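Local coordinates for protein carboxylase (Deinococcus radiodurans, PDB 5H80) that probably catalyses the ATP-dependent carboxylation of biotin, as the biotin carboxylase domain of a single-chain bacterial carboxylase, at residues 141-155 with 289-302. Sequence-based numbering, arbitrary orientation.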
# COMPACT_ATOMS: atom_id res chain seq x y z
N LEU A 141 19.34 24.56 18.50
CA LEU A 141 19.00 23.94 19.76
C LEU A 141 19.00 22.40 19.73
O LEU A 141 19.72 21.77 20.50
CB LEU A 141 17.70 24.48 20.24
CG LEU A 141 17.43 24.47 21.80
CD1 LEU A 141 16.18 25.25 22.19
CD2 LEU A 141 17.39 23.05 22.38
N PHE A 142 18.22 21.76 18.84
CA PHE A 142 18.15 20.33 18.87
C PHE A 142 19.38 19.67 18.36
O PHE A 142 19.53 18.50 18.55
CB PHE A 142 16.84 19.82 18.19
CG PHE A 142 15.55 20.22 18.91
CD1 PHE A 142 15.46 20.32 20.29
CD2 PHE A 142 14.36 20.30 18.20
CE1 PHE A 142 14.25 20.64 20.92
CE2 PHE A 142 13.16 20.62 18.83
CZ PHE A 142 13.11 20.78 20.18
N GLY A 143 20.30 20.44 17.71
CA GLY A 143 21.56 19.93 17.32
C GLY A 143 22.64 20.07 18.38
O GLY A 143 23.72 19.55 18.22
N ASP A 144 22.30 20.65 19.51
CA ASP A 144 23.29 20.82 20.58
C ASP A 144 22.93 19.97 21.79
O ASP A 144 21.93 20.20 22.52
CB ASP A 144 23.34 22.30 20.98
CG ASP A 144 24.49 22.59 21.96
OD1 ASP A 144 25.58 22.85 21.46
OD2 ASP A 144 24.29 22.52 23.20
N LYS A 145 23.81 18.99 22.02
CA LYS A 145 23.59 18.01 23.11
C LYS A 145 23.29 18.75 24.38
O LYS A 145 22.25 18.59 25.02
CB LYS A 145 24.81 17.07 23.23
CG LYS A 145 24.77 16.08 24.38
CD LYS A 145 23.81 14.93 24.11
CE LYS A 145 23.52 14.13 25.39
NZ LYS A 145 23.45 12.68 25.10
N SER A 146 24.16 19.67 24.75
CA SER A 146 23.95 20.43 25.96
C SER A 146 22.68 21.32 26.06
O SER A 146 22.00 21.29 27.11
CB SER A 146 25.27 21.19 26.36
OG SER A 146 24.98 22.33 27.13
N ARG A 147 22.34 22.09 25.02
CA ARG A 147 21.08 22.86 25.06
C ARG A 147 19.75 21.95 25.05
O ARG A 147 18.74 22.28 25.68
CB ARG A 147 21.02 23.86 23.92
CG ARG A 147 21.62 25.26 24.19
CD ARG A 147 21.74 26.01 22.86
NE ARG A 147 20.51 26.76 22.62
CZ ARG A 147 20.10 27.21 21.46
NH1 ARG A 147 20.78 26.99 20.34
NH2 ARG A 147 18.95 27.86 21.41
N ALA A 148 19.76 20.90 24.25
CA ALA A 148 18.60 19.96 24.22
C ALA A 148 18.36 19.22 25.59
O ALA A 148 17.26 19.06 26.06
CB ALA A 148 18.77 18.96 23.11
N ARG A 149 19.46 18.91 26.26
CA ARG A 149 19.44 18.35 27.61
C ARG A 149 18.88 19.31 28.62
O ARG A 149 17.95 18.95 29.34
CB ARG A 149 20.85 17.91 28.00
CG ARG A 149 20.99 17.13 29.30
CD ARG A 149 22.47 16.73 29.49
NE ARG A 149 22.62 16.14 30.81
CZ ARG A 149 22.56 14.84 31.08
NH1 ARG A 149 22.40 13.91 30.12
NH2 ARG A 149 22.65 14.46 32.35
N GLY A 150 19.37 20.54 28.62
CA GLY A 150 18.90 21.52 29.54
C GLY A 150 17.44 21.83 29.40
O GLY A 150 16.75 21.96 30.42
N LEU A 151 16.99 21.94 28.16
CA LEU A 151 15.55 22.03 27.83
C LEU A 151 14.77 20.84 28.38
O LEU A 151 13.73 21.07 29.06
CB LEU A 151 15.30 22.10 26.34
CG LEU A 151 13.88 22.33 25.83
CD1 LEU A 151 13.28 23.65 26.29
CD2 LEU A 151 13.87 22.34 24.32
N ALA A 152 15.27 19.64 28.18
CA ALA A 152 14.59 18.46 28.72
C ALA A 152 14.47 18.59 30.27
O ALA A 152 13.39 18.52 30.85
CB ALA A 152 15.31 17.22 28.34
N GLN A 153 15.61 18.89 30.91
CA GLN A 153 15.68 19.02 32.35
C GLN A 153 14.74 20.07 32.91
O GLN A 153 14.10 19.79 33.90
CB GLN A 153 17.08 19.35 32.78
CG GLN A 153 18.03 18.19 32.63
CD GLN A 153 19.42 18.58 32.93
OE1 GLN A 153 19.81 19.70 32.66
NE2 GLN A 153 20.17 17.67 33.48
N ARG A 154 14.62 21.24 32.27
CA ARG A 154 13.70 22.30 32.70
C ARG A 154 12.20 21.96 32.57
O ARG A 154 11.38 22.37 33.35
CB ARG A 154 14.07 23.62 31.95
CG ARG A 154 15.45 24.14 32.35
CD ARG A 154 15.83 25.53 31.81
NE ARG A 154 16.79 25.44 30.70
CZ ARG A 154 16.49 25.43 29.40
NH1 ARG A 154 15.24 25.54 28.97
NH2 ARG A 154 17.45 25.32 28.52
N LEU A 155 11.88 21.12 31.61
CA LEU A 155 10.54 20.54 31.46
C LEU A 155 10.22 19.29 32.26
O LEU A 155 9.10 18.75 32.12
CB LEU A 155 10.29 20.27 29.92
CG LEU A 155 9.63 21.28 28.97
CD1 LEU A 155 9.47 22.66 29.51
CD2 LEU A 155 10.29 21.26 27.58
N GLN A 289 5.62 18.28 25.04
CA GLN A 289 6.23 19.36 25.91
C GLN A 289 7.47 19.96 25.26
O GLN A 289 7.48 21.13 25.07
CB GLN A 289 6.68 18.81 27.26
CG GLN A 289 5.55 18.44 28.21
CD GLN A 289 6.10 18.00 29.54
OE1 GLN A 289 6.39 16.78 29.80
NE2 GLN A 289 6.44 19.02 30.35
N LEU A 290 8.39 19.13 24.76
CA LEU A 290 9.56 19.57 24.03
C LEU A 290 9.17 20.39 22.81
O LEU A 290 9.69 21.46 22.54
CB LEU A 290 10.37 18.36 23.62
CG LEU A 290 10.98 17.69 24.82
CD1 LEU A 290 11.52 16.34 24.42
CD2 LEU A 290 12.06 18.55 25.45
N ALA A 291 8.22 19.87 22.03
CA ALA A 291 7.87 20.51 20.76
C ALA A 291 7.15 21.86 20.99
O ALA A 291 7.37 22.89 20.33
CB ALA A 291 6.86 19.59 20.06
N GLN A 292 6.22 21.82 21.92
CA GLN A 292 5.38 22.99 22.30
C GLN A 292 6.31 24.12 22.83
O GLN A 292 6.15 25.24 22.40
CB GLN A 292 4.28 22.69 23.30
CG GLN A 292 3.52 23.90 23.81
CD GLN A 292 2.45 24.36 22.83
OE1 GLN A 292 2.20 23.73 21.80
NE2 GLN A 292 1.78 25.45 23.16
N GLU A 293 7.31 23.75 23.60
CA GLU A 293 8.23 24.76 24.20
C GLU A 293 8.96 25.57 23.14
O GLU A 293 9.15 26.81 23.31
CB GLU A 293 9.24 24.18 25.19
CG GLU A 293 9.78 25.23 26.18
CD GLU A 293 8.70 25.86 27.07
OE1 GLU A 293 7.63 25.21 27.35
OE2 GLU A 293 8.89 27.04 27.47
N VAL A 294 9.37 24.92 22.03
CA VAL A 294 9.93 25.66 20.84
C VAL A 294 8.96 26.13 19.74
O VAL A 294 9.41 26.73 18.75
CB VAL A 294 11.07 24.92 20.20
CG1 VAL A 294 12.08 24.50 21.27
CG2 VAL A 294 10.59 23.63 19.41
N LYS A 295 7.64 25.98 19.95
CA LYS A 295 6.67 26.38 18.91
C LYS A 295 6.97 25.69 17.59
O LYS A 295 7.09 26.29 16.52
CB LYS A 295 6.70 27.93 18.75
CG LYS A 295 6.48 28.61 20.11
CD LYS A 295 5.16 28.26 20.76
CE LYS A 295 3.99 28.63 19.88
NZ LYS A 295 2.74 28.58 20.67
N TYR A 296 7.09 24.36 17.68
CA TYR A 296 7.64 23.62 16.55
C TYR A 296 6.78 23.76 15.31
O TYR A 296 5.61 23.83 15.44
CB TYR A 296 7.85 22.13 16.92
CG TYR A 296 8.77 21.36 16.08
CD1 TYR A 296 10.17 21.30 16.36
CD2 TYR A 296 8.35 20.75 14.94
CE1 TYR A 296 11.07 20.55 15.57
CE2 TYR A 296 9.22 20.04 14.10
CZ TYR A 296 10.60 19.95 14.35
OH TYR A 296 11.45 19.29 13.59
N ARG A 297 7.47 23.89 14.16
CA ARG A 297 6.85 23.88 12.84
C ARG A 297 7.53 22.82 11.97
O ARG A 297 8.74 22.62 11.99
CB ARG A 297 6.84 25.29 12.17
CG ARG A 297 5.90 25.38 10.89
CD ARG A 297 5.93 26.76 10.25
NE ARG A 297 5.49 27.83 11.13
CZ ARG A 297 4.34 28.50 11.08
NH1 ARG A 297 4.12 29.47 12.00
NH2 ARG A 297 3.38 28.24 10.15
N CYS A 298 6.64 22.05 11.30
CA CYS A 298 6.93 20.94 10.34
C CYS A 298 7.04 19.65 11.16
O CYS A 298 6.23 19.55 12.11
CB CYS A 298 8.09 21.18 9.37
SG CYS A 298 7.94 22.69 8.46
N LEU A 299 7.88 18.71 10.77
CA LEU A 299 8.03 17.44 11.41
C LEU A 299 9.26 17.32 12.29
O LEU A 299 10.34 17.72 11.86
CB LEU A 299 7.98 16.26 10.44
CG LEU A 299 6.83 16.02 9.46
CD1 LEU A 299 7.05 14.79 8.57
CD2 LEU A 299 5.49 15.97 10.18
N GLY A 300 9.20 16.46 13.32
CA GLY A 300 10.36 16.17 14.11
C GLY A 300 10.10 14.90 14.90
O GLY A 300 8.87 14.58 15.04
N THR A 301 11.14 14.20 15.33
CA THR A 301 10.98 12.98 16.07
C THR A 301 11.75 13.20 17.42
O THR A 301 12.84 13.71 17.36
CB THR A 301 11.53 11.83 15.34
OG1 THR A 301 10.81 11.67 14.10
CG2 THR A 301 11.58 10.52 16.14
N PHE A 302 11.20 12.71 18.53
CA PHE A 302 11.81 12.68 19.81
C PHE A 302 12.06 11.20 20.17
O PHE A 302 11.08 10.40 20.28
CB PHE A 302 10.92 13.38 20.78
CG PHE A 302 10.76 14.79 20.48
CD1 PHE A 302 11.72 15.71 20.98
CD2 PHE A 302 9.82 15.24 19.54
CE1 PHE A 302 11.63 17.06 20.65
CE2 PHE A 302 9.77 16.60 19.16
CZ PHE A 302 10.66 17.50 19.75
O HOH W 1 7.82 16.07 31.93
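F142, at the C-terminal end of helix 136-142, drives its ring into the angle between helix 277-293 and strand 299-306. With CG anti to the carbonyl carbon, the ring points at V294 from the opposite direction, CZ lying 3.9 Å from V294 CG2. F302 turns its edge toward the F142 face in an offset edge-to-face pair, centroids 5.7 Å apart and planes at 89°. Y296 comes in at the F142 edge, its CE1 3.9 Å from F142 CE2, while its hydroxyl donates to L299 O from above the carbonyl plane, which holds the far end of the ring. From helix 145-154, L151, CG anti to the backbone N (chi1 -174°), spreads its two methyls: CD1 lies 3.8 Å from E293 CG, and CD2 rests on V294 CG1. A152 offers its CA to L290 CD2, and F314 of strand 312-318 touches its methyl. L155 completes the seam, CD2 3.9 Å from L290 CD2 and CD1 against the E293 carboxylate end. Cut back to alanine, L155 would lose both methyls, which is likely to leave a gap beside L290 and the E293 chain less restrained. The extended Q289 donates NE2 to a lone pair of L155 O (3.2 Å, N-H...O angle 143°) in the carbonyl plane, though L155 O is tilted out of the Q289 amide plane; a water donates to the same oxygen and to Q289 OE1. The seam within the ATP-binding (ATP-grasp) region is thus apolar and aromatic at its buried end and polar at its outer end, where Q289 NE2 and the water both donate to the L155 carbonyl oxygen.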